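PDB 4OC9: putative O-acetylhomoserine (Thiol)-lyase from Campylobacter jejuni, which probably uses pyridoxal 5'-phosphate to transfer the aminocarboxypropyl group of O-acetylhomoserine to a thiol or sulfide. Local coordinates for residues N101-N106 and Q144-I149; S137-I142 and A171-I176; F151-N156 and S178-T183. All blocks are in the same frame, centred on the assembly; numbering follows the deposited sequence.

Contact 1: N101-N106 and Q144-I149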
loop_
_atom_site.group_PDB
_atom_site.type_symbol
_atom_site.label_atom_id
_atom_site.label_comp_id
_atom_site.label_asym_id
_atom_site.label_seq_id
_atom_site.Cartn_x
_atom_site.Cartn_y
_atom_site.Cartn_z
ATOM N N ASN D 101 40.177 -2.536 8.919
ATOM C CA ASN D 101 39.802 -3.892 8.608
ATOM C C ASN D 101 38.701 -4.337 9.558
ATOM O O ASN D 101 38.467 -3.720 10.610
ATOM C CB ASN D 101 41.017 -4.823 8.661
ATOM C CG ASN D 101 41.579 -5.000 10.047
ATOM O OD1 ASN D 101 41.057 -5.771 10.839
ATOM N ND2 ASN D 101 42.741 -4.429 10.271
ATOM N N VAL D 102 38.004 -5.387 9.149
ATOM C CA VAL D 102 36.929 -5.939 9.954
ATOM C C VAL D 102 37.116 -7.425 9.966
ATOM O O VAL D 102 37.521 -8.015 8.961
ATOM C CB VAL D 102 35.500 -5.609 9.419
ATOM C CG1 VAL D 102 35.258 -4.102 9.413
ATOM C CG2 VAL D 102 35.288 -6.164 8.011
ATOM N N ALA D 103 36.780 -8.032 11.101
ATOM C CA ALA D 103 36.874 -9.477 11.274
ATOM C C ALA D 103 35.480 -10.074 11.059
ATOM O O ALA D 103 34.498 -9.596 11.651
ATOM C CB ALA D 103 37.368 -9.818 12.665
ATOM N N TYR D 104 35.404 -11.134 10.257
ATOM C CA TYR D 104 34.122 -11.743 9.991
ATOM C C TYR D 104 34.138 -13.274 10.013
ATOM O O TYR D 104 35.095 -13.913 9.618
ATOM C CB TYR D 104 33.613 -11.270 8.623
ATOM C CG TYR D 104 34.367 -11.842 7.426
ATOM C CD1 TYR D 104 35.613 -11.354 7.044
ATOM C CD2 TYR D 104 33.795 -12.828 6.639
ATOM C CE1 TYR D 104 36.286 -11.877 5.945
ATOM C CE2 TYR D 104 34.444 -13.331 5.529
ATOM C CZ TYR D 104 35.693 -12.858 5.196
ATOM O OH TYR D 104 36.325 -13.373 4.104
ATOM N N SER D 105 33.047 -13.836 10.472
ATOM C CA SER D 105 32.875 -15.273 10.549
ATOM C C SER D 105 32.876 -15.936 9.170
ATOM O O SER D 105 32.341 -15.401 8.188
ATOM C CB SER D 105 31.551 -15.606 11.292
ATOM O OG SER D 105 31.274 -16.986 11.258
ATOM N N ASN D 106 33.478 -17.111 9.116
ATOM C CA ASN D 106 33.582 -17.883 7.890
ATOM C C ASN D 106 32.272 -18.614 7.612
ATOM O O ASN D 106 32.123 -19.290 6.599
ATOM C CB ASN D 106 34.732 -18.887 7.968
ATOM C CG ASN D 106 34.521 -19.966 9.036
ATOM O OD1 ASN D 106 33.763 -19.813 10.002
ATOM N ND2 ASN D 106 35.238 -21.052 8.883
ATOM N N GLN D 144 45.153 -2.998 15.668
ATOM C CA GLN D 144 44.547 -1.760 16.149
ATOM C C GLN D 144 43.639 -1.097 15.125
ATOM O O GLN D 144 42.974 -0.086 15.436
ATOM C CB GLN D 144 45.637 -0.764 16.542
ATOM C CG GLN D 144 45.126 0.419 17.420
ATOM C CD GLN D 144 44.769 -0.012 18.842
ATOM O OE1 GLN D 144 45.115 -1.110 19.256
ATOM N NE2 GLN D 144 44.160 0.891 19.623
ATOM N N ASN D 145 43.656 -1.632 13.906
ATOM C CA ASN D 145 42.832 -1.129 12.801
ATOM C C ASN D 145 41.525 -1.920 12.610
ATOM O O ASN D 145 40.682 -1.555 11.781
ATOM C CB ASN D 145 43.622 -1.122 11.505
ATOM C CG ASN D 145 44.778 -0.152 11.541
ATOM O OD1 ASN D 145 44.702 0.925 12.159
ATOM N ND2 ASN D 145 45.847 -0.504 10.837
ATOM N N THR D 146 41.380 -2.997 13.375
ATOM C CA THR D 146 40.201 -3.839 13.330
ATOM C C THR D 146 39.089 -3.067 14.018
ATOM O O THR D 146 39.142 -2.810 15.234
ATOM C CB THR D 146 40.431 -5.182 14.036
ATOM O OG1 THR D 146 41.509 -5.885 13.402
ATOM C CG2 THR D 146 39.146 -6.036 13.972
ATOM N N LYS D 147 38.053 -2.730 13.261
ATOM C CA LYS D 147 36.929 -1.951 13.826
ATOM C C LYS D 147 35.631 -2.709 14.162
ATOM O O LYS D 147 34.743 -2.158 14.817
ATOM C CB LYS D 147 36.577 -0.854 12.842
ATOM C CG LYS D 147 37.767 -0.034 12.422
ATOM C CD LYS D 147 38.518 0.546 13.602
ATOM C CE LYS D 147 39.582 1.505 13.107
ATOM N NZ LYS D 147 40.396 1.949 14.254
ATOM N N ALA D 148 35.508 -3.949 13.692
ATOM C CA ALA D 148 34.306 -4.725 13.970
ATOM C C ALA D 148 34.537 -6.228 13.854
ATOM O O ALA D 148 35.416 -6.694 13.115
ATOM C CB ALA D 148 33.177 -4.304 13.043
ATOM N N ILE D 149 33.755 -6.958 14.641
ATOM C CA ILE D 149 33.770 -8.427 14.699
ATOM C C ILE D 149 32.333 -8.827 14.325
ATOM O O ILE D 149 31.395 -8.570 15.093
ATOM C CB ILE D 149 34.174 -8.936 16.068
ATOM C CG1 ILE D 149 35.637 -8.525 16.347
ATOM C CG2 ILE D 149 34.034 -10.438 16.087
ATOM C CD1 ILE D 149 36.157 -8.868 17.728
#

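Contact 2: S137-I142 and A171-I176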
loop_
_atom_site.group_PDB
_atom_site.type_symbol
_atom_site.label_atom_id
_atom_site.label_comp_id
_atom_site.label_asym_id
_atom_site.label_seq_id
_atom_site.Cartn_x
_atom_site.Cartn_y
_atom_site.Cartn_z
ATOM N N SER D 137 41.590 -18.216 16.241
ATOM C CA SER D 137 41.740 -17.659 14.894
ATOM C C SER D 137 41.268 -16.197 14.842
ATOM O O SER D 137 41.664 -15.444 13.950
ATOM C CB SER D 137 40.989 -18.473 13.844
ATOM O OG SER D 137 39.581 -18.445 14.061
ATOM N N LEU D 138 40.402 -15.807 15.771
ATOM C CA LEU D 138 39.922 -14.434 15.829
ATOM C C LEU D 138 41.009 -13.523 16.412
ATOM O O LEU D 138 41.293 -12.459 15.840
ATOM C CB LEU D 138 38.614 -14.328 16.612
ATOM C CG LEU D 138 38.038 -12.929 16.833
ATOM C CD1 LEU D 138 37.924 -12.108 15.555
ATOM C CD2 LEU D 138 36.691 -13.046 17.529
ATOM N N GLU D 139 41.606 -13.919 17.537
ATOM C CA GLU D 139 42.702 -13.128 18.179
ATOM C C GLU D 139 43.785 -12.819 17.166
ATOM O O GLU D 139 44.317 -11.727 17.095
ATOM C CB GLU D 139 43.370 -13.949 19.256
ATOM C CG GLU D 139 42.536 -14.268 20.470
ATOM C CD GLU D 139 42.457 -13.195 21.553
ATOM O OE1 GLU D 139 42.835 -12.063 21.257
ATOM O OE2 GLU D 139 42.021 -13.502 22.716
ATOM N N LYS D 140 44.122 -13.850 16.414
ATOM C CA LYS D 140 45.128 -13.801 15.372
ATOM C C LYS D 140 44.977 -12.704 14.318
ATOM O O LYS D 140 45.955 -12.069 13.959
ATOM C CB LYS D 140 45.136 -15.155 14.673
ATOM C CG LYS D 140 46.145 -15.303 13.538
ATOM C CD LYS D 140 46.104 -16.700 12.938
ATOM C CE LYS D 140 47.142 -16.859 11.838
ATOM N NZ LYS D 140 47.139 -18.235 11.265
ATOM N N VAL D 141 43.761 -12.489 13.820
ATOM C CA VAL D 141 43.548 -11.467 12.795
ATOM C C VAL D 141 43.297 -10.060 13.329
ATOM O O VAL D 141 43.223 -9.103 12.547
ATOM C CB VAL D 141 42.435 -11.862 11.810
ATOM C CG1 VAL D 141 42.844 -13.115 11.036
ATOM C CG2 VAL D 141 41.083 -12.030 12.517
ATOM N N ILE D 142 43.219 -9.903 14.646
ATOM C CA ILE D 142 42.985 -8.584 15.244
ATOM C C ILE D 142 44.210 -7.694 15.379
ATOM O O ILE D 142 45.292 -8.165 15.759
ATOM C CB ILE D 142 42.378 -8.732 16.646
ATOM C CG1 ILE D 142 40.974 -9.356 16.531
ATOM C CG2 ILE D 142 42.265 -7.382 17.333
ATOM C CD1 ILE D 142 40.269 -9.586 17.848
ATOM N N ALA D 171 36.207 -9.506 22.205
ATOM C CA ALA D 171 35.816 -8.191 21.727
ATOM C C ALA D 171 35.947 -7.137 22.812
ATOM O O ALA D 171 36.480 -6.067 22.559
ATOM C CB ALA D 171 34.397 -8.224 21.211
ATOM N N LYS D 172 35.479 -7.443 24.012
ATOM C CA LYS D 172 35.570 -6.486 25.107
ATOM C C LYS D 172 37.012 -6.198 25.515
ATOM O O LYS D 172 37.356 -5.066 25.864
ATOM C CB LYS D 172 34.643 -6.829 26.311
ATOM C CG LYS D 172 33.168 -6.630 25.935
ATOM C CD LYS D 172 32.220 -6.639 27.137
ATOM C CE LYS D 172 30.747 -6.530 26.780
ATOM N NZ LYS D 172 30.284 -5.481 25.831
ATOM N N LYS D 173 37.864 -7.208 25.421
ATOM C CA LYS D 173 39.240 -7.058 25.794
ATOM C C LYS D 173 39.913 -5.995 24.913
ATOM O O LYS D 173 40.537 -5.075 25.422
ATOM C CB LYS D 173 39.972 -8.388 25.645
ATOM C CG LYS D 173 41.371 -8.366 26.229
ATOM C CD LYS D 173 42.126 -9.653 25.979
ATOM C CE LYS D 173 42.458 -9.828 24.501
ATOM N NZ LYS D 173 43.219 -11.094 24.337
ATOM N N HIS D 174 39.777 -6.133 23.599
ATOM C CA HIS D 174 40.378 -5.196 22.658
ATOM C C HIS D 174 39.571 -3.927 22.445
ATOM O O HIS D 174 39.977 -3.073 21.650
ATOM C CB HIS D 174 40.562 -5.848 21.281
ATOM C CG HIS D 174 41.446 -7.055 21.281
ATOM N ND1 HIS D 174 42.814 -6.981 21.090
ATOM C CD2 HIS D 174 41.160 -8.369 21.424
ATOM C CE1 HIS D 174 43.330 -8.197 21.125
ATOM N NE2 HIS D 174 42.347 -9.058 21.323
ATOM N N LYS D 175 38.423 -3.797 23.103
ATOM C CA LYS D 175 37.571 -2.596 22.957
ATOM C C LYS D 175 37.040 -2.456 21.519
ATOM O O LYS D 175 37.022 -1.366 20.939
ATOM C CB LYS D 175 38.358 -1.360 23.377
ATOM C CG LYS D 175 38.858 -1.519 24.783
ATOM C CD LYS D 175 37.860 -1.099 25.832
ATOM C CE LYS D 175 37.855 0.423 25.854
ATOM N NZ LYS D 175 36.870 0.965 26.828
ATOM N N ILE D 176 36.637 -3.590 20.946
ATOM C CA ILE D 176 36.104 -3.635 19.596
ATOM C C ILE D 176 34.588 -3.890 19.623
ATOM O O ILE D 176 34.085 -4.689 20.425
ATOM C CB ILE D 176 36.769 -4.739 18.758
ATOM C CG1 ILE D 176 38.259 -4.482 18.644
ATOM C CG2 ILE D 176 36.158 -4.782 17.365
ATOM C CD1 ILE D 176 39.021 -5.573 17.910
#

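Contact 3: F151-N156 and S178-T183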
loop_
_atom_site.group_PDB
_atom_site.type_symbol
_atom_site.label_atom_id
_atom_site.label_comp_id
_atom_site.label_asym_id
_atom_site.label_seq_id
_atom_site.Cartn_x
_atom_site.Cartn_y
_atom_site.Cartn_z
ATOM N N PHE D 151 29.448 -11.645 12.967
ATOM C CA PHE D 151 29.055 -13.046 12.950
ATOM C C PHE D 151 27.542 -13.187 13.055
ATOM O O PHE D 151 26.828 -12.216 13.347
ATOM C CB PHE D 151 29.662 -13.785 14.132
ATOM C CG PHE D 151 29.123 -13.341 15.453
ATOM C CD1 PHE D 151 29.630 -12.230 16.077
ATOM C CD2 PHE D 151 28.154 -14.064 16.093
ATOM C CE1 PHE D 151 29.162 -11.842 17.320
ATOM C CE2 PHE D 151 27.669 -13.679 17.337
ATOM C CZ PHE D 151 28.171 -12.557 17.949
ATOM N N GLU D 152 27.066 -14.395 12.810
ATOM C CA GLU D 152 25.645 -14.699 12.893
ATOM C C GLU D 152 25.411 -15.572 14.134
ATOM O O GLU D 152 26.272 -16.386 14.518
ATOM C CB GLU D 152 25.145 -15.380 11.631
ATOM C CG GLU D 152 25.140 -14.470 10.421
ATOM C CD GLU D 152 24.704 -15.127 9.113
ATOM O OE1 GLU D 152 24.290 -16.299 9.139
ATOM O OE2 GLU D 152 24.835 -14.470 8.052
ATOM N N SER D 153 24.281 -15.360 14.786
ATOM C CA SER D 153 23.938 -16.113 15.973
ATOM C C SER D 153 23.638 -17.574 15.610
ATOM O O SER D 153 24.042 -18.496 16.307
ATOM C CB SER D 153 22.739 -15.477 16.692
ATOM O OG SER D 153 21.553 -15.447 15.900
ATOM N N LEU D 154 22.936 -17.752 14.506
ATOM C CA LEU D 154 22.530 -19.056 13.981
ATOM C C LEU D 154 22.773 -18.849 12.507
ATOM O O LEU D 154 22.036 -18.129 11.842
ATOM C CB LEU D 154 21.076 -19.263 14.351
ATOM C CG LEU D 154 20.420 -20.526 13.913
ATOM C CD1 LEU D 154 21.226 -21.700 14.407
ATOM C CD2 LEU D 154 18.997 -20.552 14.477
ATOM N N SER D 155 23.822 -19.466 11.996
ATOM C CA SER D 155 24.223 -19.243 10.591
ATOM C C SER D 155 23.396 -19.825 9.484
ATOM O O SER D 155 22.750 -20.834 9.656
ATOM C CB SER D 155 25.662 -19.691 10.332
ATOM O OG SER D 155 25.787 -21.095 10.363
ATOM N N ASN D 156 23.497 -19.149 8.341
ATOM C CA ASN D 156 22.807 -19.475 7.112
ATOM C C ASN D 156 23.819 -19.871 6.043
ATOM O O ASN D 156 24.525 -19.015 5.543
ATOM C CB ASN D 156 21.996 -18.259 6.705
ATOM C CG ASN D 156 21.194 -18.469 5.427
ATOM O OD1 ASN D 156 21.475 -19.356 4.650
ATOM N ND2 ASN D 156 20.252 -17.572 5.174
ATOM N N SER D 178 31.205 -5.425 18.613
ATOM C CA SER D 178 30.774 -6.710 18.073
ATOM C C SER D 178 29.406 -6.546 17.421
ATOM O O SER D 178 28.500 -5.926 17.998
ATOM C CB SER D 178 30.657 -7.765 19.166
ATOM O OG SER D 178 29.663 -7.411 20.124
ATOM N N ILE D 179 29.275 -7.111 16.221
ATOM C CA ILE D 179 28.034 -7.078 15.438
ATOM C C ILE D 179 27.463 -8.477 15.234
ATOM O O ILE D 179 28.131 -9.345 14.653
ATOM C CB ILE D 179 28.250 -6.544 14.009
ATOM C CG1 ILE D 179 28.796 -5.127 14.035
ATOM C CG2 ILE D 179 26.919 -6.557 13.269
ATOM C CD1 ILE D 179 29.206 -4.605 12.666
ATOM N N CYS D 180 26.240 -8.710 15.714
ATOM C CA CYS D 180 25.587 -9.995 15.565
ATOM C C CYS D 180 24.351 -9.919 14.671
ATOM O O CYS D 180 23.440 -9.186 14.964
ATOM C CB CYS D 180 25.151 -10.543 16.931
ATOM S SG CYS D 180 24.272 -12.138 16.865
ATOM N N ASP D 181 24.321 -10.739 13.630
ATOM C CA ASP D 181 23.207 -10.844 12.716
ATOM C C ASP D 181 22.325 -11.921 13.352
ATOM O O ASP D 181 22.631 -13.119 13.313
ATOM C CB ASP D 181 23.706 -11.210 11.331
ATOM C CG ASP D 181 22.598 -11.338 10.306
ATOM O OD1 ASP D 181 21.478 -11.803 10.655
ATOM O OD2 ASP D 181 22.864 -11.012 9.131
ATOM N N ASN D 182 21.209 -11.491 13.942
ATOM C CA ASN D 182 20.291 -12.416 14.655
ATOM C C ASN D 182 19.032 -12.720 13.845
ATOM O O ASN D 182 17.993 -13.092 14.402
ATOM C CB ASN D 182 19.900 -11.732 15.977
ATOM C CG ASN D 182 19.345 -12.682 17.002
ATOM O OD1 ASN D 182 19.803 -13.794 17.102
ATOM N ND2 ASN D 182 18.410 -12.219 17.828
ATOM N N THR D 183 19.133 -12.590 12.526
ATOM C CA THR D 183 18.006 -12.824 11.626
ATOM C C THR D 183 17.271 -14.127 11.756
ATOM O O THR D 183 16.047 -14.171 11.943
ATOM C CB THR D 183 18.468 -12.772 10.171
ATOM O OG1 THR D 183 19.024 -11.472 9.862
ATOM C CG2 THR D 183 17.314 -13.051 9.265
HETATM O O HOH W 1 24.687 -11.900 7.421
#

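Contact 1: N101-N106 and Q144-I149
Thr146 OG1 donates a hydrogen bond to Asn101 OD1, and the 2.6 Å distance makes it a short one. The hydroxyl lies in the plane of the Asn101 amide and uses a lone pair of OD1. Asn101 can offer that oxygen because CG sits between its backbone N and carbonyl carbon (chi1 67°), which turns the amide toward Thr146. The other end of the amide, ND2, lies 3.6 Å from Asn145 CB and bonds to Asp143 OD1. Thr146 OG1 in turn accepts from the backbone N of Asp143, so the turn before the strand is tied to Asn101 through both groups.

The backbones form neighbouring parallel strands. Asn101 N donates to Asn145 O at 3.1 Å. Asn101 O accepts from Lys147 N at 2.9 Å. Ala103 N then bonds to Ala148 O at 2.8 Å. The pairing runs Asn101 with Thr146 but Ala103 with Ile149, so one extra residue on the second strand makes a beta bulge. Close CA-H...O contacts fill in between, among them Ile149 CA to Ala103 O at 3.3 Å.

Packing is light. Val102 CG1 meets Ala148 CB at 4.2 Å on one face of the sheet. On the other, Ala103 CB faces Ile149 CG1 at 4.3 Å, and Leu138 of helix 136-141 covers both residues. Lys147 takes little part with its side chain; its NZ bonds to Arg234 O.

The side-chain contacts are thus polar at Asn101 and apolar further along, while backbone bonds run through both. The Asn101 amide is bonded at both ends, which fixes its flip and sets it against the edge of the bulged strand. Backbone bonds carry the rest of this buried join in the large sheet.

Contact 2: S137-I142 and A171-I176
Glu139 is the polar centre of this contact, and its carboxylate takes two basic partners from the end of helix 164-174. His174 NE2 donates to Glu139 OE1 at 3.0 Å. The bond is nearly straight, 171° at the hydrogen, and OE1 lies close to the plane of the imidazole. The ring therefore meets the carboxylate by its edge, on the syn side of OE1, with the two planes 67° apart. Lys173 forms the salt bridge. Its NZ stands 3.1 Å from Glu139 OE2, also on the syn side, and makes a weak second bond to OE1. A bend at chi3 (68°) in the otherwise extended Lys173 chain brings the ammonium round to the carboxylate. The nearby carboxylate would probably favour a protonated His174, although Lys173 already offsets its charge.

The apolar contacts centre on Ile142. Its CG2 lies over one face of the His174 ring, 4.0 Å from the centroid, in a CH-pi contact. Ile142 CD1 comes to 3.9 Å from His174 CD2. Ile176 CD1 meets Ile142 CG2 tip to tip at 3.8 Å. A Schellman motif at Lys175, with positive phi, ends the helix and turns the chain so that Ile176 follows His174 into the contact.

The contact is near the surface, where the ends of two helices lie next to each other on one side of the large sheet. Ile176 packs down on Thr146 and Ile149 of strand 146-152, and Leu138 rests on Ile149 and on Phe130 of strand 126-130. Ile170, one turn before His174 in helix 164-174, touches both Glu139 and Ile142.

Contact 3: F151-N156 and S178-T183
Two parallel strands of a beta-alpha-beta unit end here beside the cofactor site. Strands 146-152 and 177-181 are linked through helix 164-174. Asp181 OD2 lies close to the pyridine N1 of the pyridoxal-lysine at position 206, as expected of the aspartate in this family of PLP enzymes.

Three backbone bonds join the strands: Phe151 N to Ile179 O, Asp181 N to Phe151 O at 2.9 Å, and Ser153 N to Asp181 O. Beyond them Ser153 OG donates to Asn182 OD1 at 2.7 Å, in the amide plane and on a lone pair. Asn182 ND2 bonds to Glu73 and to Leu190 O.

With chi1 at 67° the Phe151 ring folds toward the next strand, and Cys180 CA lies over one face. Cys180 SG meets CE2 of Phe151 obliquely at 3.8 Å, a sulfur-aromatic contact. Ser153 CB touches the same sulfur at 3.7 Å.

On the other face Glu152 and Asp181 run side by side. Glu152 CG is 3.7 Å from Asp181 CB, while OE2 and OD2 stand 4.1 Å apart with a water in hydrogen-bonding reach of both. Glu152 OE2 also accepts from Tyr109 N. Asp181 OD1 takes Thr183 N, an Asx turn, and Thr183 OG1 at 2.6 Å.

These two bonds hold the Asp181 carboxylate in place, leaving OD2 near the water and the cofactor nitrogen.

In the fold
Contacts 1 and 3 are buried and share strand 146-152, which pairs with 101-105 on one flank and with 177-181 on the other. Between them Ile149 O probably accepts from Ile179 N, so the same residue takes part in contact 1 and in the pairing with 177-181. Contact 2 lies at the surface and joins helix ends over this sheet. Its Leu138 and Ile176 pack onto the strands of contact 1. The chemistry follows the place. Contact 2 pairs opposite charges near solvent, contact 1 relies on neutral amide, hydroxyl and backbone bonds, and contact 3, closest to the chain's centre, brings two acidic side chains together beside the cofactor.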